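Local atomic coordinates of insecticidal crystal protein Cry7Cal (Bacillus thuringiensis, PDB entry 5ZI1), a protein that kills insects as a crystal toxin active against Locusta migratoria manilensis, probably by binding gut-cell receptors and inserting into the membrane, as other three-domain Cry toxins do. Residues Thr23-Ala28 against His454-Pro459; Phe15-Ile20 against Thr223-Asp228; Val524-Ala529 against Gly534-Ser539; Ala542-Phe547 against Tyr579-Asn584. One frame throughout, in Å; residues are numbered along the deposited sequence.

Contact 1: Thr23-Ala28 against His454-Pro459; sequences TFMGFA and HVSVRP
Met25, in the last turn of helix 13-26, is the one residue of Thr23-Ala28 that meets His454-Pro459, and it does so with the end of its thioether alone. The chain leaves with CG anti to the carbonyl carbon, runs extended, then bends about the CG-SD bond (chi3 59°), so that SD and CE each find a different partner. SD lies 4.2 Å from CE1 of His454 in an oblique Met-aromatic contact, 57° off the ring normal. CE continues to Ser456, 3.8 Å from its CB. Both partners belong to one compact unit, a type I turn from His454 to Val457. Within it, His454 ND1 and Ser456 OG share a 2.7 Å hydrogen bond that fixes the imidazole beside the methionine, and Ser456 OG also pairs with Leu249 N. Beyond Met25 the helix gives out: Phe27 is the first residue to leave helical geometry, and the backbone of Ala28 bonds to that of Thr245. The contact thus joins the helical N-terminal domain to the loop that follows strand 448-454 of the β-rich second domain. Phe24 packs on helices 33-47, 141-165 and 232-235, while the His454 ring, at the end of strand 448-454, meets His430 edge-to-face.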
loop_
_atom_site.group_PDB
_atom_site.type_symbol
_atom_site.label_atom_id
_atom_site.label_comp_id
_atom_site.label_asym_id
_atom_site.label_seq_id
_atom_site.Cartn_x
_atom_site.Cartn_y
_atom_site.Cartn_z
ATOM N N THR A 23 3.093 -12.574 -0.339
ATOM C CA THR A 23 2.591 -13.941 -0.378
ATOM C C THR A 23 1.078 -13.988 -0.560
ATOM O O THR A 23 0.573 -14.734 -1.403
ATOM C CB THR A 23 3.015 -14.667 0.889
ATOM O OG1 THR A 23 4.407 -14.438 1.095
ATOM C CG2 THR A 23 2.737 -16.152 0.779
ATOM N N PHE A 24 0.336 -13.203 0.218
ATOM C CA PHE A 24 -1.116 -13.249 0.095
ATOM C C PHE A 24 -1.590 -12.617 -1.204
ATOM O O PHE A 24 -2.565 -13.082 -1.799
ATOM C CB PHE A 24 -1.768 -12.576 1.298
ATOM C CG PHE A 24 -1.812 -13.452 2.503
ATOM C CD1 PHE A 24 -2.745 -14.475 2.586
ATOM C CD2 PHE A 24 -0.915 -13.273 3.548
ATOM C CE1 PHE A 24 -2.789 -15.304 3.691
ATOM C CE2 PHE A 24 -0.951 -14.097 4.660
ATOM C CZ PHE A 24 -1.897 -15.113 4.734
ATOM N N MET A 25 -0.918 -11.559 -1.664
ATOM C CA MET A 25 -1.261 -10.999 -2.969
ATOM C C MET A 25 -0.979 -11.999 -4.087
ATOM O O MET A 25 -1.738 -12.087 -5.062
ATOM C CB MET A 25 -0.487 -9.701 -3.223
ATOM C CG MET A 25 -0.728 -8.601 -2.221
ATOM S SD MET A 25 -0.137 -6.992 -2.808
ATOM C CE MET A 25 -1.077 -6.762 -4.303
ATOM N N GLY A 26 0.116 -12.754 -3.970
ATOM C CA GLY A 26 0.454 -13.694 -5.018
ATOM C C GLY A 26 -0.548 -14.820 -5.121
ATOM O O GLY A 26 -0.787 -15.348 -6.207
ATOM N N PHE A 27 -1.150 -15.198 -4.002
ATOM C CA PHE A 27 -2.121 -16.278 -3.958
ATOM C C PHE A 27 -3.563 -15.758 -3.946
ATOM O O PHE A 27 -4.489 -16.515 -3.643
ATOM C CB PHE A 27 -1.828 -17.158 -2.733
ATOM C CG PHE A 27 -2.560 -18.484 -2.720
ATOM C CD1 PHE A 27 -2.016 -19.602 -3.334
ATOM C CD2 PHE A 27 -3.782 -18.626 -2.055
ATOM C CE1 PHE A 27 -2.687 -20.822 -3.301
ATOM C CE2 PHE A 27 -4.455 -19.835 -2.028
ATOM C CZ PHE A 27 -3.908 -20.937 -2.649
ATOM N N ALA A 28 -3.782 -14.488 -4.276
ATOM C CA ALA A 28 -5.117 -13.921 -4.154
ATOM C C ALA A 28 -6.052 -14.605 -5.142
ATOM O O ALA A 28 -5.767 -14.653 -6.346
ATOM C CB ALA A 28 -5.088 -12.415 -4.395
ATOM N N HIS A 454 4.561 0.922 -4.691
ATOM C CA HIS A 454 4.669 -0.523 -4.517
ATOM C C HIS A 454 4.827 -1.226 -5.860
ATOM O O HIS A 454 4.192 -0.850 -6.850
ATOM C CB HIS A 454 3.411 -1.032 -3.808
ATOM C CG HIS A 454 3.541 -2.400 -3.221
ATOM N ND1 HIS A 454 3.025 -3.523 -3.831
ATOM C CD2 HIS A 454 4.095 -2.821 -2.060
ATOM C CE1 HIS A 454 3.275 -4.583 -3.084
ATOM N NE2 HIS A 454 3.917 -4.184 -1.998
ATOM N N VAL A 455 5.671 -2.262 -5.898
ATOM C CA VAL A 455 5.999 -2.894 -7.177
ATOM C C VAL A 455 4.869 -3.771 -7.715
ATOM O O VAL A 455 4.917 -4.188 -8.883
ATOM C CB VAL A 455 7.353 -3.630 -7.023
ATOM C CG1 VAL A 455 7.721 -4.463 -8.249
ATOM C CG2 VAL A 455 8.454 -2.609 -6.784
ATOM N N SER A 456 3.810 -4.015 -6.926
ATOM C CA SER A 456 2.659 -4.725 -7.472
ATOM C C SER A 456 1.958 -3.919 -8.554
ATOM O O SER A 456 1.264 -4.497 -9.400
ATOM C CB SER A 456 1.660 -5.066 -6.364
ATOM O OG SER A 456 1.203 -3.891 -5.724
ATOM N N VAL A 457 2.105 -2.596 -8.545
ATOM C CA VAL A 457 1.556 -1.804 -9.637
ATOM C C VAL A 457 2.370 -2.065 -10.894
ATOM O O VAL A 457 3.602 -1.949 -10.889
ATOM C CB VAL A 457 1.577 -0.314 -9.295
ATOM C CG1 VAL A 457 0.800 0.462 -10.365
ATOM C CG2 VAL A 457 1.042 -0.101 -7.902
ATOM N N ARG A 458 1.691 -2.396 -11.964
ATOM C CA ARG A 458 2.331 -2.735 -13.202
ATOM C C ARG A 458 2.125 -1.616 -14.215
ATOM O O ARG A 458 1.116 -0.909 -14.168
ATOM C CB ARG A 458 1.780 -4.064 -13.723
ATOM C CG ARG A 458 1.913 -5.217 -12.701
ATOM C CD ARG A 458 3.317 -5.231 -12.061
ATOM N NE ARG A 458 4.350 -5.221 -13.104
ATOM C CZ ARG A 458 5.595 -4.761 -12.959
ATOM N NH1 ARG A 458 6.434 -4.795 -13.995
ATOM N NH2 ARG A 458 6.006 -4.271 -11.789
ATOM N N PRO A 459 3.105 -1.357 -15.086
ATOM C CA PRO A 459 3.011 -0.185 -15.969
ATOM C C PRO A 459 2.160 -0.384 -17.213
ATOM O O PRO A 459 1.922 0.596 -17.925
ATOM C CB PRO A 459 4.474 0.098 -16.329
ATOM C CG PRO A 459 5.191 -1.191 -16.137
ATOM C CD PRO A 459 4.478 -1.885 -14.999
#

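Contact 2: Phe15-Ile20 against Thr223-Asp228; sequences FSSISI and TIMVLD
Ile18 and Ile224 carry the apolar part of this helix-helix contact. CG2 of Ile224 touches CG1 and CD1 of Ile18, the latter at 3.9 Å, and the two CD1 methyls of Ile18 and Ile224 approach to 4.0 Å. With CG1 of Ile224 placed beside its own backbone N (chi1 -66°), the CG2 branch faces the first helix and also reaches CB of Ser17, at 3.9 Å. The same methyl therefore bridges two successive residues of helix 13-26.

Where the backbones come closest, 5.8 Å between CA of Ser17 and CA of Met225, a small residue makes room. Ser17 OG lies 3.7 Å from CG of Met225, a van der Waals touch; the hydroxyl itself is hydrogen-bonded to Met13 O in its own helix. No hydrogen bond links the two segments.

Several polar bonds lie within the two segments. Phe15 O accepts from Ser19 OG at 2.6 Å and from Ser19 N on the opposite face of its carbonyl plane. Asp228 N bonds to Thr223 O, marking a wider pi-type turn, and Asp228 OD2 forms a salt bridge with Arg251.

The axes of 15-20 and 223-227 cross at 48° and approach to 8.9 Å within the helical bundle of the N-terminal, putatively pore-forming domain. Helix 54-67 adds Phe59 against Ser17 and Glu62 against Met225, helix 141-165 places Thr142 on Met225, and helix 169-202 backs Val226 and Thr223.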
loop_
_atom_site.group_PDB
_atom_site.type_symbol
_atom_site.label_atom_id
_atom_site.label_comp_id
_atom_site.label_asym_id
_atom_site.label_seq_id
_atom_site.Cartn_x
_atom_site.Cartn_y
_atom_site.Cartn_z
ATOM N N PHE A 15 10.736 -6.454 6.540
ATOM C CA PHE A 15 10.842 -7.291 5.354
ATOM C C PHE A 15 9.985 -8.531 5.479
ATOM O O PHE A 15 9.482 -9.035 4.467
ATOM C CB PHE A 15 12.292 -7.699 5.087
ATOM C CG PHE A 15 12.480 -8.380 3.757
ATOM C CD1 PHE A 15 12.541 -7.633 2.582
ATOM C CD2 PHE A 15 12.580 -9.765 3.673
ATOM C CE1 PHE A 15 12.701 -8.252 1.345
ATOM C CE2 PHE A 15 12.738 -10.392 2.437
ATOM C CZ PHE A 15 12.798 -9.633 1.271
ATOM N N SER A 16 9.841 -9.053 6.697
ATOM C CA SER A 16 8.857 -10.100 6.933
ATOM C C SER A 16 7.464 -9.617 6.578
ATOM O O SER A 16 6.671 -10.357 5.985
ATOM C CB SER A 16 8.905 -10.546 8.388
ATOM O OG SER A 16 9.872 -11.560 8.570
ATOM N N SER A 17 7.152 -8.372 6.922
ATOM C CA SER A 17 5.823 -7.850 6.635
ATOM C C SER A 17 5.619 -7.690 5.144
ATOM O O SER A 17 4.549 -8.025 4.614
ATOM C CB SER A 17 5.617 -6.517 7.349
ATOM O OG SER A 17 5.724 -6.707 8.738
ATOM N N ILE A 18 6.636 -7.177 4.447
ATOM C CA ILE A 18 6.542 -7.077 2.994
ATOM C C ILE A 18 6.287 -8.453 2.393
ATOM O O ILE A 18 5.418 -8.625 1.530
ATOM C CB ILE A 18 7.813 -6.436 2.416
ATOM C CG1 ILE A 18 7.969 -4.998 2.911
ATOM C CG2 ILE A 18 7.766 -6.465 0.919
ATOM C CD1 ILE A 18 7.396 -3.964 1.976
ATOM N N SER A 19 7.026 -9.462 2.869
ATOM C CA SER A 19 6.887 -10.810 2.328
ATOM C C SER A 19 5.489 -11.365 2.571
ATOM O O SER A 19 4.893 -11.960 1.667
ATOM C CB SER A 19 7.951 -11.723 2.934
ATOM O OG SER A 19 9.227 -11.100 2.877
ATOM N N ILE A 20 4.944 -11.174 3.783
ATOM C CA ILE A 20 3.598 -11.663 4.084
ATOM C C ILE A 20 2.602 -11.100 3.089
ATOM O O ILE A 20 1.844 -11.844 2.460
ATOM C CB ILE A 20 3.184 -11.304 5.517
ATOM C CG1 ILE A 20 4.073 -12.019 6.530
ATOM C CG2 ILE A 20 1.676 -11.626 5.721
ATOM C CD1 ILE A 20 4.197 -11.275 7.835
ATOM N N THR A 223 1.366 1.422 7.098
ATOM C CA THR A 223 0.894 1.105 5.757
ATOM C C THR A 223 1.338 -0.296 5.363
ATOM O O THR A 223 0.522 -1.118 4.909
ATOM C CB THR A 223 1.419 2.158 4.782
ATOM O OG1 THR A 223 0.829 3.424 5.114
ATOM C CG2 THR A 223 1.090 1.808 3.334
ATOM N N ILE A 224 2.626 -0.594 5.580
ATOM C CA ILE A 224 3.191 -1.897 5.252
ATOM C C ILE A 224 2.674 -2.975 6.197
ATOM O O ILE A 224 2.383 -4.093 5.779
ATOM C CB ILE A 224 4.729 -1.825 5.299
ATOM C CG1 ILE A 224 5.271 -0.910 4.203
ATOM C CG2 ILE A 224 5.341 -3.224 5.223
ATOM C CD1 ILE A 224 6.782 -0.756 4.251
ATOM N N MET A 225 2.625 -2.689 7.490
ATOM C CA MET A 225 2.236 -3.720 8.447
ATOM C C MET A 225 0.730 -3.963 8.455
ATOM O O MET A 225 0.296 -5.114 8.584
ATOM C CB MET A 225 2.713 -3.359 9.848
ATOM C CG MET A 225 4.198 -3.674 10.084
ATOM S SD MET A 225 4.694 -3.436 11.813
ATOM C CE MET A 225 5.120 -1.695 11.771
ATOM N N VAL A 226 -0.079 -2.910 8.303
ATOM C CA VAL A 226 -1.518 -3.060 8.476
ATOM C C VAL A 226 -2.319 -2.737 7.217
ATOM O O VAL A 226 -3.064 -3.592 6.737
ATOM C CB VAL A 226 -2.006 -2.216 9.659
ATOM C CG1 VAL A 226 -3.546 -2.337 9.796
ATOM C CG2 VAL A 226 -1.310 -2.678 10.915
ATOM N N LEU A 227 -2.190 -1.517 6.676
ATOM C CA LEU A 227 -3.128 -1.085 5.638
ATOM C C LEU A 227 -3.046 -1.962 4.391
ATOM O O LEU A 227 -4.076 -2.257 3.761
ATOM C CB LEU A 227 -2.890 0.371 5.249
ATOM C CG LEU A 227 -2.907 1.416 6.343
ATOM C CD1 LEU A 227 -2.820 2.828 5.727
ATOM C CD2 LEU A 227 -4.154 1.227 7.225
ATOM N N ASP A 228 -1.830 -2.381 4.017
ATOM C CA ASP A 228 -1.657 -3.194 2.820
ATOM C C ASP A 228 -2.364 -4.539 2.933
ATOM O O ASP A 228 -2.575 -5.200 1.916
ATOM C CB ASP A 228 -0.158 -3.396 2.530
ATOM C CG ASP A 228 0.525 -2.118 2.026
ATOM O OD1 ASP A 228 -0.185 -1.161 1.632
ATOM O OD2 ASP A 228 1.784 -2.064 2.004
#

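Contact 3: Val524-Ala529 against Gly534-Ser539; sequences VRVRYA and GVMSFS
Val524 and Val526 face Phe538 and Met536 across the interior of a β-sandwich, the C-terminal domain of the three-domain toxin. Strand 521-530 lies in one sheet, between strands 560-571 and 589-599. Strand 534-538 lies in the facing sheet, between 575-580 and 545-547. The two segments are joined by a short connection, yet they pack layer on layer instead of pairing as a hairpin: no hydrogen bond passes between them, and CA of Val526 stands 9.5 Å from CA of Met536.

Val524 uses both branches on Phe538. CG1 sits over one face of the ring in a CH-pi contact, 4.2 Å from the centroid and 16° off the normal, while CG2 comes to 3.8 Å from CD2 of Phe538. Two residues further along strand 521-530, the isopropyl group of Val526 closes on the sulfur of Met536: CG2 of Val526 is 3.9 Å from SD, with CG1 only slightly farther. With CG of Met536 anti to the backbone N (chi1 -162°) and the chain extended at chi2, SD is carried out to the valine; the bend at chi3 then turns only CE. Leu578 of strand 575-580 joins the patch, touching Val526, Met536 and Phe538.

Charge lies on the other side of strand 521-530, where Arg525 and Arg527 form salt bridges with Glu596 and Asp593. Across this interface the chemistry is methyl, sulfur and ring, which implies cohesion through shape and burial.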
loop_
_atom_site.group_PDB
_atom_site.type_symbol
_atom_site.label_atom_id
_atom_site.label_comp_id
_atom_site.label_asym_id
_atom_site.label_seq_id
_atom_site.Cartn_x
_atom_site.Cartn_y
_atom_site.Cartn_z
ATOM N N VAL A 524 -17.174 -6.164 -16.979
ATOM C CA VAL A 524 -16.559 -5.139 -16.145
ATOM C C VAL A 524 -17.371 -5.008 -14.862
ATOM O O VAL A 524 -18.549 -4.638 -14.893
ATOM C CB VAL A 524 -16.467 -3.796 -16.886
ATOM C CG1 VAL A 524 -16.031 -2.669 -15.953
ATOM C CG2 VAL A 524 -15.497 -3.901 -18.041
ATOM N N ARG A 525 -16.736 -5.300 -13.733
ATOM C CA ARG A 525 -17.339 -5.143 -12.420
ATOM C C ARG A 525 -16.644 -3.992 -11.708
ATOM O O ARG A 525 -15.435 -4.049 -11.457
ATOM C CB ARG A 525 -17.221 -6.432 -11.617
ATOM C CG ARG A 525 -17.955 -6.419 -10.287
ATOM C CD ARG A 525 -17.980 -7.813 -9.706
ATOM N NE ARG A 525 -16.658 -8.251 -9.298
ATOM C CZ ARG A 525 -16.357 -9.487 -8.903
ATOM N NH1 ARG A 525 -17.283 -10.425 -8.877
ATOM N NH2 ARG A 525 -15.122 -9.791 -8.529
ATOM N N VAL A 526 -17.398 -2.952 -11.412
ATOM C CA VAL A 526 -16.904 -1.812 -10.658
ATOM C C VAL A 526 -17.192 -2.021 -9.175
ATOM O O VAL A 526 -18.293 -2.439 -8.792
ATOM C CB VAL A 526 -17.547 -0.517 -11.163
ATOM C CG1 VAL A 526 -17.127 0.640 -10.294
ATOM C CG2 VAL A 526 -17.178 -0.292 -12.622
ATOM N N ARG A 527 -16.192 -1.772 -8.338
ATOM C CA ARG A 527 -16.364 -1.729 -6.895
ATOM C C ARG A 527 -16.547 -0.261 -6.528
ATOM O O ARG A 527 -15.603 0.534 -6.656
ATOM C CB ARG A 527 -15.166 -2.355 -6.191
ATOM C CG ARG A 527 -15.180 -2.229 -4.682
ATOM C CD ARG A 527 -14.143 -3.131 -4.059
ATOM N NE ARG A 527 -14.479 -3.429 -2.668
ATOM C CZ ARG A 527 -14.130 -2.674 -1.628
ATOM N NH1 ARG A 527 -13.442 -1.553 -1.814
ATOM N NH2 ARG A 527 -14.492 -3.034 -0.397
ATOM N N TYR A 528 -17.764 0.096 -6.094
ATOM C CA TYR A 528 -18.190 1.487 -6.006
ATOM C C TYR A 528 -18.956 1.735 -4.711
ATOM O O TYR A 528 -19.318 0.811 -3.975
ATOM C CB TYR A 528 -19.081 1.870 -7.187
ATOM C CG TYR A 528 -20.514 1.459 -6.965
ATOM C CD1 TYR A 528 -20.902 0.143 -7.110
ATOM C CD2 TYR A 528 -21.470 2.382 -6.577
ATOM C CE1 TYR A 528 -22.220 -0.251 -6.876
ATOM C CE2 TYR A 528 -22.778 2.006 -6.337
ATOM C CZ TYR A 528 -23.152 0.685 -6.498
ATOM O OH TYR A 528 -24.462 0.294 -6.276
ATOM N N ALA A 529 -19.214 3.015 -4.452
ATOM C CA ALA A 529 -20.050 3.460 -3.357
ATOM C C ALA A 529 -20.802 4.690 -3.832
ATOM O O ALA A 529 -20.280 5.463 -4.643
ATOM C CB ALA A 529 -19.234 3.782 -2.101
ATOM N N GLY A 534 -28.249 5.833 -9.837
ATOM C CA GLY A 534 -27.914 6.346 -11.152
ATOM C C GLY A 534 -27.547 5.248 -12.119
ATOM O O GLY A 534 -27.799 4.066 -11.867
ATOM N N VAL A 535 -26.917 5.657 -13.226
ATOM C CA VAL A 535 -26.616 4.773 -14.345
ATOM C C VAL A 535 -25.159 4.965 -14.745
ATOM O O VAL A 535 -24.698 6.099 -14.911
ATOM C CB VAL A 535 -27.560 5.036 -15.538
ATOM C CG1 VAL A 535 -27.131 4.240 -16.744
ATOM C CG2 VAL A 535 -28.987 4.679 -15.162
ATOM N N MET A 536 -24.440 3.857 -14.903
ATOM C CA MET A 536 -23.027 3.846 -15.244
ATOM C C MET A 536 -22.834 3.160 -16.595
ATOM O O MET A 536 -23.686 2.395 -17.052
ATOM C CB MET A 536 -22.217 3.131 -14.142
ATOM C CG MET A 536 -20.715 3.413 -14.134
ATOM S SD MET A 536 -19.830 2.550 -12.795
ATOM C CE MET A 536 -20.513 3.388 -11.352
ATOM N N SER A 537 -21.695 3.427 -17.233
ATOM C CA SER A 537 -21.400 2.844 -18.533
ATOM C C SER A 537 -19.890 2.749 -18.723
ATOM O O SER A 537 -19.127 3.558 -18.180
ATOM C CB SER A 537 -22.012 3.667 -19.668
ATOM O OG SER A 537 -21.606 3.162 -20.926
ATOM N N PHE A 538 -19.464 1.764 -19.518
ATOM C CA PHE A 538 -18.045 1.524 -19.717
ATOM C C PHE A 538 -17.792 1.135 -21.169
ATOM O O PHE A 538 -18.630 0.495 -21.811
ATOM C CB PHE A 538 -17.527 0.442 -18.756
ATOM C CG PHE A 538 -16.037 0.450 -18.589
ATOM C CD1 PHE A 538 -15.436 1.271 -17.647
ATOM C CD2 PHE A 538 -15.234 -0.354 -19.377
ATOM C CE1 PHE A 538 -14.062 1.289 -17.494
ATOM C CE2 PHE A 538 -13.862 -0.343 -19.229
ATOM C CZ PHE A 538 -13.276 0.479 -18.288
ATOM N N SER A 539 -16.634 1.551 -21.689
ATOM C CA SER A 539 -16.299 1.281 -23.081
ATOM C C SER A 539 -16.396 -0.206 -23.366
ATOM O O SER A 539 -16.145 -1.042 -22.496
ATOM C CB SER A 539 -14.885 1.762 -23.407
ATOM O OG SER A 539 -14.823 3.176 -23.426
#

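Contact 4: Ala542-Phe547 against Tyr579-Asn584; sequences AHDEYF and YIIKAN
Asp544 lays one carboxylate oxygen against the flank of Ile581, its OD2 3.7 Å from CG1 and 3.8 Å from CD1 of that isoleucine, the two side chains crossing at about a right angle. This is a contact between second neighbours in an antiparallel sheet of the C-terminal β-sandwich: strand 534-538 runs between the two segments and pairs with both. Its backbone bonds join Met536 to Glu545 and Gly534 to Phe547 on one edge, and Ser537 to Tyr579 and Val535 to Ile581 on the other. The partners therefore meet over the intervening strand, without hydrogen bonds of their own. On the outer face, Asp544 and Ile581 both rest on Val535. The other carboxylate oxygen, OD1, is hydrogen-bonded to Ser537 OG, a second hold on the same strand that helps fix the rotation of the carboxylate and leaves OD2 beside the isoleucine.

The inner face holds a looser apolar pair. Phe547, with CG between its backbone N and carbonyl carbon (chi1 61°), swings its ring toward Ile580. The Phe547 ring also meets that of Tyr528, planes at about 65°; Ile580 touches Met536. The CD1 methyl of Ile580 approaches the Phe547 ring obliquely, 4.5 Å from CE2.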
loop_
_atom_site.group_PDB
_atom_site.type_symbol
_atom_site.label_atom_id
_atom_site.label_comp_id
_atom_site.label_asym_id
_atom_site.label_seq_id
_atom_site.Cartn_x
_atom_site.Cartn_y
_atom_site.Cartn_z
ATOM N N ALA A 542 -22.167 -2.712 -24.297
ATOM C CA ALA A 542 -23.271 -2.064 -24.991
ATOM C C ALA A 542 -24.253 -1.421 -24.019
ATOM O O ALA A 542 -24.581 -0.239 -24.154
ATOM C CB ALA A 542 -23.978 -3.075 -25.890
ATOM N N HIS A 543 -24.744 -2.174 -23.039
ATOM C CA HIS A 543 -25.801 -1.658 -22.168
ATOM C C HIS A 543 -25.235 -0.967 -20.931
ATOM O O HIS A 543 -24.290 -1.453 -20.304
ATOM C CB HIS A 543 -26.758 -2.772 -21.751
ATOM C CG HIS A 543 -27.526 -3.349 -22.897
ATOM N ND1 HIS A 543 -28.438 -4.371 -22.749
ATOM C CD2 HIS A 543 -27.505 -3.051 -24.219
ATOM C CE1 HIS A 543 -28.951 -4.674 -23.928
ATOM N NE2 HIS A 543 -28.397 -3.891 -24.838
ATOM N N ASP A 544 -25.816 0.180 -20.600
ATOM C CA ASP A 544 -25.509 0.873 -19.361
ATOM C C ASP A 544 -26.207 0.176 -18.201
ATOM O O ASP A 544 -27.233 -0.479 -18.378
ATOM C CB ASP A 544 -25.944 2.337 -19.444
ATOM C CG ASP A 544 -25.398 3.055 -20.689
ATOM O OD1 ASP A 544 -24.499 2.506 -21.375
ATOM O OD2 ASP A 544 -25.873 4.182 -20.975
ATOM N N GLU A 545 -25.653 0.320 -16.999
ATOM C CA GLU A 545 -26.149 -0.437 -15.855
ATOM C C GLU A 545 -26.615 0.504 -14.752
ATOM O O GLU A 545 -25.840 1.333 -14.263
ATOM C CB GLU A 545 -25.084 -1.406 -15.339
ATOM C CG GLU A 545 -25.641 -2.508 -14.412
ATOM C CD GLU A 545 -26.555 -3.516 -15.128
ATOM O OE1 GLU A 545 -27.314 -4.216 -14.419
ATOM O OE2 GLU A 545 -26.526 -3.614 -16.387
ATOM N N TYR A 546 -27.882 0.371 -14.365
ATOM C CA TYR A 546 -28.419 1.115 -13.232
ATOM C C TYR A 546 -27.814 0.613 -11.922
ATOM O O TYR A 546 -27.692 -0.596 -11.711
ATOM C CB TYR A 546 -29.940 0.960 -13.216
ATOM C CG TYR A 546 -30.696 1.543 -12.040
ATOM C CD1 TYR A 546 -31.057 2.883 -12.020
ATOM C CD2 TYR A 546 -31.113 0.736 -10.982
ATOM C CE1 TYR A 546 -31.779 3.423 -10.954
ATOM C CE2 TYR A 546 -31.850 1.264 -9.915
ATOM C CZ TYR A 546 -32.178 2.612 -9.909
ATOM O OH TYR A 546 -32.902 3.162 -8.866
ATOM N N PHE A 547 -27.422 1.545 -11.038
ATOM C CA PHE A 547 -26.949 1.204 -9.696
ATOM C C PHE A 547 -27.750 1.922 -8.619
ATOM O O PHE A 547 -28.238 3.037 -8.822
ATOM C CB PHE A 547 -25.466 1.556 -9.482
ATOM C CG PHE A 547 -25.166 3.020 -9.621
ATOM C CD1 PHE A 547 -25.229 3.869 -8.531
ATOM C CD2 PHE A 547 -24.847 3.552 -10.855
ATOM C CE1 PHE A 547 -24.987 5.230 -8.680
ATOM C CE2 PHE A 547 -24.592 4.902 -11.010
ATOM C CZ PHE A 547 -24.656 5.741 -9.925
ATOM N N TYR A 579 -18.274 6.092 -17.634
ATOM C CA TYR A 579 -19.231 7.172 -17.779
ATOM C C TYR A 579 -20.249 7.104 -16.654
ATOM O O TYR A 579 -20.587 6.026 -16.168
ATOM C CB TYR A 579 -19.983 7.101 -19.120
ATOM C CG TYR A 579 -19.124 7.067 -20.354
ATOM C CD1 TYR A 579 -18.591 5.881 -20.810
ATOM C CD2 TYR A 579 -18.877 8.219 -21.081
ATOM C CE1 TYR A 579 -17.813 5.840 -21.948
ATOM C CE2 TYR A 579 -18.095 8.192 -22.225
ATOM C CZ TYR A 579 -17.568 6.996 -22.654
ATOM O OH TYR A 579 -16.792 6.944 -23.793
ATOM N N ILE A 580 -20.737 8.272 -16.261
ATOM C CA ILE A 580 -21.923 8.413 -15.436
ATOM C C ILE A 580 -22.940 9.137 -16.292
ATOM O O ILE A 580 -22.681 10.257 -16.746
ATOM C CB ILE A 580 -21.650 9.198 -14.146
ATOM C CG1 ILE A 580 -20.650 8.463 -13.250
ATOM C CG2 ILE A 580 -22.955 9.470 -13.403
ATOM C CD1 ILE A 580 -21.144 7.127 -12.754
ATOM N N ILE A 581 -24.094 8.514 -16.513
ATOM C CA ILE A 581 -25.133 9.111 -17.344
ATOM C C ILE A 581 -25.836 10.147 -16.474
ATOM O O ILE A 581 -26.708 9.803 -15.666
ATOM C CB ILE A 581 -26.103 8.060 -17.891
ATOM C CG1 ILE A 581 -25.320 6.884 -18.485
ATOM C CG2 ILE A 581 -27.034 8.667 -18.937
ATOM C CD1 ILE A 581 -24.290 7.289 -19.523
ATOM N N LYS A 582 -25.446 11.421 -16.626
ATOM C CA LYS A 582 -25.949 12.475 -15.743
ATOM C C LYS A 582 -27.472 12.497 -15.705
ATOM O O LYS A 582 -28.072 12.541 -14.627
ATOM C CB LYS A 582 -25.420 13.843 -16.184
ATOM C CG LYS A 582 -23.963 14.097 -15.881
ATOM C CD LYS A 582 -23.585 15.549 -16.166
ATOM C CE LYS A 582 -23.830 16.441 -14.964
ATOM N NZ LYS A 582 -25.080 17.232 -15.014
ATOM N N ALA A 583 -28.106 12.443 -16.885
ATOM C CA ALA A 583 -29.546 12.660 -17.014
ATOM C C ALA A 583 -30.363 11.705 -16.163
ATOM O O ALA A 583 -31.435 12.077 -15.676
ATOM C CB ALA A 583 -29.971 12.518 -18.471
ATOM N N ASN A 584 -29.886 10.476 -15.976
ATOM C CA ASN A 584 -30.629 9.464 -15.238
ATOM C C ASN A 584 -29.978 9.140 -13.899
ATOM O O ASN A 584 -30.271 8.100 -13.297
ATOM C CB ASN A 584 -30.768 8.207 -16.091
ATOM C CG ASN A 584 -31.319 8.505 -17.470
ATOM O OD1 ASN A 584 -30.566 8.759 -18.419
ATOM N ND2 ASN A 584 -32.645 8.482 -17.590
#

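Contacts 1 and 2 share helix 13-26 and lie near the middle of the molecule, their centres about 12 Å apart. Contact 2 holds that helix within its own bundle, and contact 1 ties its end to the second domain. Contacts 3 and 4 belong to the C-terminal β-sandwich, with centres about 8 Å apart, and meet through strand 534-538: contact 3 packs it against the opposing sheet, contact 4 spans it within its own sheet. Contacts 1, 2 and 3 are buried; contact 4 is partly so. Contact 3 is wholly apolar; contact 2 adds a serine, contact 1 sets a thioether on a histidine-serine turn, and contact 4, nearer the surface, sets a carboxylate against an isoleucine.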